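Local coordinates for lipoprotein (Burkholderia cenocepacia, PDB 4QHQ), which binds methionine and probably serves as the substrate-binding lipoprotein of an ABC transporter for this amino acid, at residues S81-S87 against D167-T173; N112-L117 against E191-Y197. All coordinates share one frame; numbering follows the deposited sequence.

Contact 1: S81-S87 against D167-T173. With MET (methionine), chain B.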
ATOM      1  N   SER A  81       0.168  -2.345  -6.691  1.00  8.25           N
ATOM      2  CA  SER A  81       1.039  -3.417  -6.243  1.00 10.21           C
ATOM      3  C   SER A  81       0.220  -4.458  -5.501  1.00 10.02           C
ATOM      4  O   SER A  81       0.025  -4.339  -4.288  1.00 11.48           O
ATOM      5  CB  SER A  81       2.153  -2.871  -5.350  1.00 10.61           C
ATOM      6  OG  SER A  81       1.618  -2.198  -4.229  1.00 10.76           O
ATOM      7  N   PRO A  82      -0.257  -5.471  -6.227  1.00 10.36           N
ATOM      8  CA  PRO A  82      -1.086  -6.537  -5.642  1.00 10.22           C
ATOM      9  C   PRO A  82      -0.494  -7.097  -4.352  1.00 12.85           C
ATOM     10  O   PRO A  82       0.684  -7.448  -4.293  1.00 10.99           O
ATOM     11  CB  PRO A  82      -1.097  -7.596  -6.742  1.00 12.99           C
ATOM     12  CG  PRO A  82      -1.016  -6.789  -8.001  1.00 16.42           C
ATOM     13  CD  PRO A  82      -0.027  -5.695  -7.662  1.00 10.02           C
ATOM     14  N   ILE A  83      -1.318  -7.152  -3.318  1.00  9.55           N
ATOM     15  CA  ILE A  83      -0.848  -7.587  -2.020  1.00  8.95           C
ATOM     16  C   ILE A  83      -0.731  -9.108  -2.002  1.00 10.40           C
ATOM     17  O   ILE A  83      -1.545  -9.829  -2.599  1.00 11.87           O
ATOM     18  CB  ILE A  83      -1.750  -7.043  -0.890  1.00 10.37           C
ATOM     19  CG1 ILE A  83      -1.053  -7.142   0.470  1.00 11.70           C
ATOM     20  CG2 ILE A  83      -3.119  -7.667  -0.891  1.00 11.88           C
ATOM     21  CD1 ILE A  83      -1.685  -6.247   1.539  1.00 12.83           C
ATOM     22  N   GLY A  84       0.306  -9.586  -1.336  1.00  9.33           N
ATOM     23  CA  GLY A  84       0.555 -11.015  -1.294  1.00 12.13           C
ATOM     24  C   GLY A  84       0.433 -11.628   0.079  1.00 10.56           C
ATOM     25  O   GLY A  84       0.451 -10.922   1.111  1.00  9.46           O
ATOM     26  N   VAL A  85       0.314 -12.951   0.078  1.00 12.31           N
ATOM     27  CA  VAL A  85       0.385 -13.765   1.281  1.00 10.84           C
ATOM     28  C   VAL A  85       1.744 -14.450   1.264  1.00 11.59           C
ATOM     29  O   VAL A  85       2.145 -15.038   0.240  1.00 12.15           O
ATOM     30  CB  VAL A  85      -0.705 -14.844   1.279  1.00 12.77           C
ATOM     31  CG1 VAL A  85      -0.646 -15.659   2.553  1.00 15.92           C
ATOM     32  CG2 VAL A  85      -2.083 -14.224   1.129  1.00 16.60           C
ATOM     33  N   TYR A  86       2.430 -14.406   2.408  1.00 12.41           N
ATOM     34  CA  TYR A  86       3.787 -14.920   2.536  1.00 12.16           C
ATOM     35  C   TYR A  86       3.847 -15.920   3.666  1.00 12.40           C
ATOM     36  O   TYR A  86       3.074 -15.845   4.614  1.00 12.54           O
ATOM     37  CB  TYR A  86       4.792 -13.791   2.798  1.00 13.24           C
ATOM     38  CG  TYR A  86       4.789 -12.779   1.695  1.00 12.93           C
ATOM     39  CD1 TYR A  86       3.891 -11.730   1.704  1.00 11.65           C
ATOM     40  CD2 TYR A  86       5.639 -12.917   0.605  1.00 13.56           C
ATOM     41  CE1 TYR A  86       3.849 -10.814   0.667  1.00 12.57           C
ATOM     42  CE2 TYR A  86       5.608 -12.026  -0.431  1.00 13.66           C
ATOM     43  CZ  TYR A  86       4.721 -10.965  -0.391  1.00 12.35           C
ATOM     44  OH  TYR A  86       4.696 -10.075  -1.434  1.00 12.57           O
ATOM     45  N   SER A  87       4.761 -16.874   3.543  1.00 15.23           N
ATOM     46  CA  SER A  87       4.940 -17.887   4.566  1.00 13.44           C
ATOM     47  C   SER A  87       6.345 -18.437   4.510  1.00 15.78           C
ATOM     48  O   SER A  87       6.900 -18.663   3.437  1.00 19.24           O
ATOM     49  CB  SER A  87       3.930 -19.013   4.389  1.00 13.06           C
ATOM     50  OG  SER A  87       4.119 -20.005   5.387  1.00 14.62           O
ATOM     51  N   ASP A 167       2.029 -18.723  10.634  1.00 14.65           N
ATOM     52  CA  ASP A 167       1.992 -19.666   9.524  1.00 15.14           C
ATOM     53  C   ASP A 167       1.871 -18.989   8.162  1.00 13.88           C
ATOM     54  O   ASP A 167       2.324 -19.535   7.156  1.00 14.72           O
ATOM     55  CB  ASP A 167       0.908 -20.708   9.765  1.00 16.97           C
ATOM     56  CG  ASP A 167       1.165 -21.484  11.027  1.00 17.51           C
ATOM     57  OD1 ASP A 167       2.306 -21.965  11.172  1.00 22.98           O
ATOM     58  OD2 ASP A 167       0.262 -21.567  11.885  1.00 24.56           O
ATOM     59  N   ALA A 168       1.292 -17.791   8.137  1.00 12.93           N
ATOM     60  CA  ALA A 168       1.278 -16.970   6.939  1.00 12.03           C
ATOM     61  C   ALA A 168       0.941 -15.541   7.336  1.00 13.14           C
ATOM     62  O   ALA A 168       0.364 -15.300   8.393  1.00 12.69           O
ATOM     63  CB  ALA A 168       0.274 -17.496   5.916  1.00 16.99           C
ATOM     64  N   ALA A 169       1.301 -14.594   6.482  1.00 11.13           N
ATOM     65  CA  ALA A 169       0.948 -13.199   6.712  1.00 10.95           C
ATOM     66  C   ALA A 169       0.613 -12.528   5.399  1.00 11.46           C
ATOM     67  O   ALA A 169       1.218 -12.829   4.377  1.00 12.53           O
ATOM     68  CB  ALA A 169       2.087 -12.453   7.388  1.00 13.40           C
ATOM     69  N   VAL A 170      -0.357 -11.625   5.439  1.00 10.76           N
ATOM     70  CA  VAL A 170      -0.672 -10.801   4.276  1.00  9.43           C
ATOM     71  C   VAL A 170       0.089  -9.490   4.461  1.00 11.08           C
ATOM     72  O   VAL A 170      -0.111  -8.790   5.463  1.00 11.94           O
ATOM     73  CB  VAL A 170      -2.175 -10.532   4.161  1.00 10.58           C
ATOM     74  CG1 VAL A 170      -2.449  -9.666   2.922  1.00 12.49           C
ATOM     75  CG2 VAL A 170      -2.952 -11.841   4.094  1.00 15.58           C
ATOM     76  N   ILE A 171       0.985  -9.180   3.527  1.00  8.31           N
ATOM     77  CA  ILE A 171       1.938  -8.081   3.712  1.00  8.19           C
ATOM     78  C   ILE A 171       1.939  -7.143   2.520  1.00  7.94           C
ATOM     79  O   ILE A 171       2.072  -7.584   1.377  1.00  8.20           O
ATOM     80  CB  ILE A 171       3.381  -8.607   3.911  1.00  9.63           C
ATOM     81  CG1 ILE A 171       3.433  -9.656   5.028  1.00 10.88           C
ATOM     82  CG2 ILE A 171       4.359  -7.466   4.218  1.00 11.07           C
ATOM     83  CD1 ILE A 171       4.840 -10.181   5.296  1.00 13.27           C
ATOM     84  N   ASN A 172       1.743  -5.855   2.796  1.00  9.50           N
ATOM     85  CA  ASN A 172       1.835  -4.820   1.760  1.00  6.58           C
ATOM     86  C   ASN A 172       3.148  -4.892   1.004  1.00  7.23           C
ATOM     87  O   ASN A 172       4.210  -5.087   1.579  1.00  8.88           O
ATOM     88  CB  ASN A 172       1.664  -3.422   2.354  1.00  9.08           C
ATOM     89  CG  ASN A 172       0.270  -3.173   2.883  1.00 10.41           C
ATOM     90  OD1 ASN A 172      -0.620  -2.684   2.158  1.00 12.72           O
ATOM     91  ND2 ASN A 172       0.068  -3.491   4.144  1.00  8.20           N
ATOM     92  N   THR A 173       3.063  -4.718  -0.305  1.00 10.33           N
ATOM     93  CA  THR A 173       4.218  -4.912  -1.162  1.00 10.39           C
ATOM     94  C   THR A 173       5.415  -4.008  -0.817  1.00  8.56           C
ATOM     95  O   THR A 173       6.548  -4.461  -0.872  1.00 10.87           O
ATOM     96  CB  THR A 173       3.799  -4.833  -2.635  1.00  9.87           C
ATOM     97  OG1 THR A 173       3.051  -6.016  -2.953  1.00 12.31           O
ATOM     98  CG2 THR A 173       4.995  -4.718  -3.549  1.00 12.26           C
TER
HETATM   99  N   MET B 301       2.005   0.924  -1.192  1.00  8.79           N
HETATM  100  CA  MET B 301       0.979   0.333  -0.332  1.00 10.21           C
HETATM  101  C   MET B 301       0.149  -0.675  -1.096  1.00  9.31           C
HETATM  102  O   MET B 301      -0.182  -0.422  -2.249  1.00 11.74           O
HETATM  103  CB  MET B 301       0.087   1.445   0.234  1.00  8.69           C
HETATM  104  CG  MET B 301      -1.007   0.944   1.195  1.00 10.33           C
HETATM  105  SD  MET B 301      -2.066   2.284   1.784  1.00  8.99           S
HETATM  106  CE  MET B 301      -0.923   3.225   2.799  1.00  9.85           C
HETATM  107  OXT MET B 301      -0.176  -1.761  -0.584  1.00  9.38           O
HETATM  108  O   HOH W   1       0.479  -4.404  -1.494  1.00 10.41           O
HETATM  109  O   HOH W   2       2.961  -6.966  -5.567  1.00 20.79           O
HETATM  110  O   HOH W   3       2.892  -8.086  -1.125  1.00 10.64           O
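Y86 and A169 face each other as an antiparallel hydrogen-bonded pair: Y86 N gives to A169 O at 2.8 Å, and A169 N gives back to Y86 O at 2.9 Å. Two residues along, I171 N reaches G84 O at 3.0 Å; the return link from G84 N to I171 O passes through water 3. Between these pairs, V85 and V170 form a non-hydrogen-bonded pair whose CG2 methyls meet at 3.9 Å, while the Y86 ring lies on the other face of the sheet and sets CD1 against I171 CB. With CG anti to its carbonyl carbon (chi1 -59°), Y86 extends back over G84. Its OH thereby joins water 3, which also holds T173 OG1. The strands are neighbours in the mixed sheet of one lobe of a periplasmic-binding-protein fold, and at their S81 and N172 ends they open onto the methionine pocket. There water 1, whose oxygen lies 2.9 Å from methionine OXT, also links S81 O and T173 N. At the far end S87 OG donates to D167 O at 2.6 Å and itself accepts from the backbone of K89 and F90. Outward, V170 packs on A114 and V104, whereas Y86 and I171 touch A176.

Contact 2: N112-L117 against E191-Y197; sequences NRALLL and ESLTSPY. With MET (methionine), chain B.
R113 leaves its helix fully extended, CG opposite the backbone N (chi1 178°) and the later torsions extended as well, and this straight reach lays the chain along the Y197 ring and delivers the guanidinium to E191. The glutamate is extended through CD, with its carboxylate turned (chi3 59°) to within 17° of the guanidinium plane. The grip is a side-on salt bridge: NE of R113 donates to E191 OE2 at 2.9 Å and NH2 to OE1 at 2.8 Å, both bonds being nearly straight and both oxygens using their syn lone pairs. Two such bonds in one plane fix the rotation of the guanidinium.

Y197 CB lies over the centre of one guanidinium face, and the ring continues back along the arginine chain to CD. The guanidinium lies flat on the Y197 ring, their centres 4.3 Å apart, and R113 CD sits almost exactly on the ring normal, 3.6 Å from the Y197 centroid, as a CH-pi contact. P196 CG lies over the opposite face of the ring, toward its rim. The tyrosine OH meets water 4 at 2.6 Å; N112 ND2 donates to the same water, while N112 OD1 is held by the backbone of A137. Water 6 ties R113 O to E191 OE2, and OE1 has a further donor in the backbone N of I83. One turn further along the helix, L117 CD1 packs against E191 CA at 3.7 Å.

The remaining nitrogen, NH1, donates to methionine OXT at 2.8 Å, and water 5 lies between NH2, Y197 O and the other carboxylate oxygen. The nearby carboxylate of E191 would help to balance the buried positive charge. Acid and ring thus position R113 for an arginine-to-alpha-carboxylate pairing, familiar from amino-acid-binding proteins of this fold.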
ATOM      1  N   ASN A 112      -9.071  -4.700   5.787  1.00 13.70           N
ATOM      2  CA  ASN A 112     -10.178  -5.088   4.932  1.00 12.34           C
ATOM      3  C   ASN A 112      -9.677  -5.762   3.660  1.00 13.16           C
ATOM      4  O   ASN A 112     -10.162  -6.832   3.270  1.00 15.00           O
ATOM      5  CB  ASN A 112     -11.032  -3.872   4.594  1.00 15.05           C
ATOM      6  CG  ASN A 112     -12.234  -4.226   3.755  1.00 16.07           C
ATOM      7  OD1 ASN A 112     -13.138  -4.913   4.219  1.00 21.07           O
ATOM      8  ND2 ASN A 112     -12.256  -3.748   2.515  1.00 18.36           N
ATOM      9  N   ARG A 113      -8.677  -5.150   3.048  1.00 11.00           N
ATOM     10  CA  ARG A 113      -8.062  -5.670   1.845  1.00 11.74           C
ATOM     11  C   ARG A 113      -7.508  -7.080   2.048  1.00 10.98           C
ATOM     12  O   ARG A 113      -7.717  -7.980   1.218  1.00 11.85           O
ATOM     13  CB  ARG A 113      -6.932  -4.734   1.448  1.00 12.47           C
ATOM     14  CG  ARG A 113      -6.153  -5.154   0.220  1.00 11.21           C
ATOM     15  CD  ARG A 113      -5.037  -4.160   0.011  1.00  9.51           C
ATOM     16  NE  ARG A 113      -4.382  -4.332  -1.275  1.00 10.74           N
ATOM     17  CZ  ARG A 113      -3.346  -3.611  -1.675  1.00  9.63           C
ATOM     18  NH1 ARG A 113      -2.836  -2.689  -0.859  1.00  8.87           N
ATOM     19  NH2 ARG A 113      -2.819  -3.809  -2.875  1.00  9.88           N
ATOM     20  N   ALA A 114      -6.778  -7.268   3.142  1.00 10.58           N
ATOM     21  CA  ALA A 114      -6.204  -8.580   3.469  1.00 10.30           C
ATOM     22  C   ALA A 114      -7.273  -9.643   3.684  1.00 14.54           C
ATOM     23  O   ALA A 114      -7.127 -10.767   3.221  1.00 14.17           O
ATOM     24  CB  ALA A 114      -5.328  -8.470   4.702  1.00 13.65           C
ATOM     25  N   LEU A 115      -8.337  -9.286   4.397  1.00 15.04           N
ATOM     26  CA  LEU A 115      -9.390 -10.245   4.697  1.00 17.97           C
ATOM     27  C   LEU A 115     -10.153 -10.615   3.427  1.00 15.66           C
ATOM     28  O   LEU A 115     -10.586 -11.761   3.267  1.00 19.51           O
ATOM     29  CB  LEU A 115     -10.330  -9.686   5.767  1.00 17.35           C
ATOM     30  CG  LEU A 115      -9.677  -9.554   7.143  1.00 14.04           C
ATOM     31  CD1 LEU A 115     -10.658  -9.001   8.158  1.00 17.62           C
ATOM     32  CD2 LEU A 115      -9.143 -10.903   7.602  1.00 19.79           C
ATOM     33  N   LEU A 116     -10.303  -9.650   2.522  1.00 15.31           N
ATOM     34  CA  LEU A 116     -10.938  -9.927   1.235  1.00 16.54           C
ATOM     35  C   LEU A 116     -10.096 -10.897   0.409  1.00 17.89           C
ATOM     36  O   LEU A 116     -10.638 -11.803  -0.228  1.00 19.15           O
ATOM     37  CB  LEU A 116     -11.170  -8.642   0.445  1.00 19.27           C
ATOM     38  CG  LEU A 116     -12.249  -7.703   0.974  1.00 20.44           C
ATOM     39  CD1 LEU A 116     -12.287  -6.425   0.150  1.00 26.77           C
ATOM     40  CD2 LEU A 116     -13.596  -8.389   0.953  1.00 25.75           C
ATOM     41  N   LEU A 117      -8.779 -10.717   0.419  1.00 14.82           N
ATOM     42  CA  LEU A 117      -7.903 -11.636  -0.300  1.00 15.56           C
ATOM     43  C   LEU A 117      -8.031 -13.036   0.279  1.00 17.07           C
ATOM     44  O   LEU A 117      -8.157 -14.018  -0.466  1.00 18.57           O
ATOM     45  CB  LEU A 117      -6.451 -11.185  -0.241  1.00 14.35           C
ATOM     46  CG  LEU A 117      -5.459 -12.119  -0.937  1.00 14.18           C
ATOM     47  CD1 LEU A 117      -5.785 -12.288  -2.416  1.00 18.69           C
ATOM     48  CD2 LEU A 117      -4.041 -11.640  -0.757  1.00 12.90           C
ATOM     49  N   GLU A 191      -3.176 -10.978  -4.774  1.00 11.49           N
ATOM     50  CA  GLU A 191      -4.345 -10.201  -5.169  1.00 12.68           C
ATOM     51  C   GLU A 191      -4.324  -9.933  -6.672  1.00 13.42           C
ATOM     52  O   GLU A 191      -3.255  -9.889  -7.294  1.00 12.72           O
ATOM     53  CB  GLU A 191      -4.276  -8.882  -4.421  1.00 13.65           C
ATOM     54  CG  GLU A 191      -5.424  -7.929  -4.554  1.00 15.69           C
ATOM     55  CD  GLU A 191      -5.102  -6.652  -3.792  1.00 14.23           C
ATOM     56  OE1 GLU A 191      -4.080  -6.012  -4.130  1.00 12.81           O
ATOM     57  OE2 GLU A 191      -5.837  -6.310  -2.839  1.00 12.28           O
ATOM     58  N   SER A 192      -5.504  -9.739  -7.250  1.00 13.47           N
ATOM     59  CA  SER A 192      -5.612  -9.398  -8.664  1.00 15.34           C
ATOM     60  C   SER A 192      -5.250  -7.946  -8.925  1.00 15.09           C
ATOM     61  O   SER A 192      -5.439  -7.087  -8.069  1.00 14.72           O
ATOM     62  CB  SER A 192      -7.036  -9.623  -9.153  1.00 18.86           C
ATOM     63  OG  SER A 192      -7.130  -9.367 -10.546  1.00 25.63           O
ATOM     64  N   LEU A 193      -4.771  -7.672 -10.131  1.00 15.02           N
ATOM     65  CA  LEU A 193      -4.520  -6.301 -10.565  1.00 14.42           C
ATOM     66  C   LEU A 193      -5.803  -5.493 -10.747  1.00 18.04           C
ATOM     67  O   LEU A 193      -5.755  -4.267 -10.864  1.00 21.62           O
ATOM     68  CB  LEU A 193      -3.716  -6.287 -11.869  1.00 16.98           C
ATOM     69  CG  LEU A 193      -2.216  -6.546 -11.706  1.00 16.40           C
ATOM     70  CD1 LEU A 193      -1.607  -6.964 -13.033  1.00 16.06           C
ATOM     71  CD2 LEU A 193      -1.513  -5.312 -11.143  1.00 15.18           C
ATOM     72  N   THR A 194      -6.944  -6.176 -10.796  1.00 15.41           N
ATOM     73  CA  THR A 194      -8.233  -5.501 -10.934  1.00 17.49           C
ATOM     74  C   THR A 194      -8.797  -5.219  -9.552  1.00 24.29           C
ATOM     75  O   THR A 194      -9.854  -5.730  -9.177  1.00 33.26           O
ATOM     76  CB  THR A 194      -9.245  -6.352 -11.704  1.00 18.64           C
ATOM     77  OG1 THR A 194      -9.449  -7.583 -11.001  1.00 21.08           O
ATOM     78  CG2 THR A 194      -8.738  -6.644 -13.105  1.00 21.26           C
ATOM     79  N   SER A 195      -8.057  -4.430  -8.786  1.00 16.65           N
ATOM     80  CA  SER A 195      -8.439  -4.059  -7.432  1.00 14.35           C
ATOM     81  C   SER A 195      -8.512  -2.536  -7.361  1.00 13.18           C
ATOM     82  O   SER A 195      -8.039  -1.842  -8.268  1.00 16.20           O
ATOM     83  CB  SER A 195      -7.392  -4.559  -6.441  1.00 12.72           C
ATOM     84  OG  SER A 195      -6.301  -3.650  -6.386  1.00 13.24           O
ATOM     85  N   PRO A 196      -9.095  -2.004  -6.281  1.00 14.63           N
ATOM     86  CA  PRO A 196      -9.172  -0.541  -6.167  1.00 13.05           C
ATOM     87  C   PRO A 196      -7.940   0.081  -5.508  1.00 13.52           C
ATOM     88  O   PRO A 196      -8.019   1.226  -5.081  1.00 13.75           O
ATOM     89  CB  PRO A 196     -10.391  -0.333  -5.268  1.00 17.79           C
ATOM     90  CG  PRO A 196     -10.409  -1.554  -4.399  1.00 17.35           C
ATOM     91  CD  PRO A 196      -9.938  -2.685  -5.278  1.00 18.40           C
ATOM     92  N   TYR A 197      -6.819  -0.618  -5.471  1.00  9.77           N
ATOM     93  CA  TYR A 197      -5.694  -0.183  -4.642  1.00  9.68           C
ATOM     94  C   TYR A 197      -4.522   0.507  -5.353  1.00  9.19           C
ATOM     95  O   TYR A 197      -3.389   0.502  -4.851  1.00  9.36           O
ATOM     96  CB  TYR A 197      -5.211  -1.354  -3.764  1.00 11.03           C
ATOM     97  CG  TYR A 197      -6.330  -1.879  -2.909  1.00  9.06           C
ATOM     98  CD1 TYR A 197      -6.806  -1.147  -1.832  1.00  9.92           C
ATOM     99  CD2 TYR A 197      -6.934  -3.109  -3.186  1.00 10.65           C
ATOM    100  CE1 TYR A 197      -7.861  -1.603  -1.059  1.00 12.41           C
ATOM    101  CE2 TYR A 197      -7.984  -3.575  -2.410  1.00 13.43           C
ATOM    102  CZ  TYR A 197      -8.439  -2.826  -1.347  1.00 11.93           C
ATOM    103  OH  TYR A 197      -9.474  -3.270  -0.568  1.00 14.41           O
TER
HETATM  104  N   MET B 301       2.005   0.924  -1.192  1.00  8.79           N
HETATM  105  CA  MET B 301       0.979   0.333  -0.332  1.00 10.21           C
HETATM  106  C   MET B 301       0.149  -0.675  -1.096  1.00  9.31           C
HETATM  107  O   MET B 301      -0.182  -0.422  -2.249  1.00 11.74           O
HETATM  108  CB  MET B 301       0.087   1.445   0.234  1.00  8.69           C
HETATM  109  CG  MET B 301      -1.007   0.944   1.195  1.00 10.33           C
HETATM  110  SD  MET B 301      -2.066   2.284   1.784  1.00  8.99           S
HETATM  111  CE  MET B 301      -0.923   3.225   2.799  1.00  9.85           C
HETATM  112  OXT MET B 301      -0.176  -1.761  -0.584  1.00  9.38           O
HETATM  113  O   HOH W   4     -10.038  -1.919   1.587  1.00 15.78           O
HETATM  114  O   HOH W   5      -1.536  -1.509  -4.423  1.00  9.47           O
HETATM  115  O   HOH W   6      -7.850  -7.778  -1.684  1.00 15.27           O

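In the fold
Contacts 1 and 2 lie about 11 Å apart, centre to centre, and both reach the methionine carboxylate, contact 2 through R113 directly and contact 1 through a water. They are joined directly: I83 O and E191 N are 3.0 Å apart, a probable hydrogen bond, so the chain that carries the glutamate is docked beside strand 84-86. S81 O of contact 1 also lies 3.2 Å from R113 NH2, and P82 CG packs against L193 CD2 at 3.5 Å. Along the sequence the segments alternate, so the pocket wall is woven from distant parts of the chain. N199, just beyond 191-197, contributes its OD1 to the same ligand.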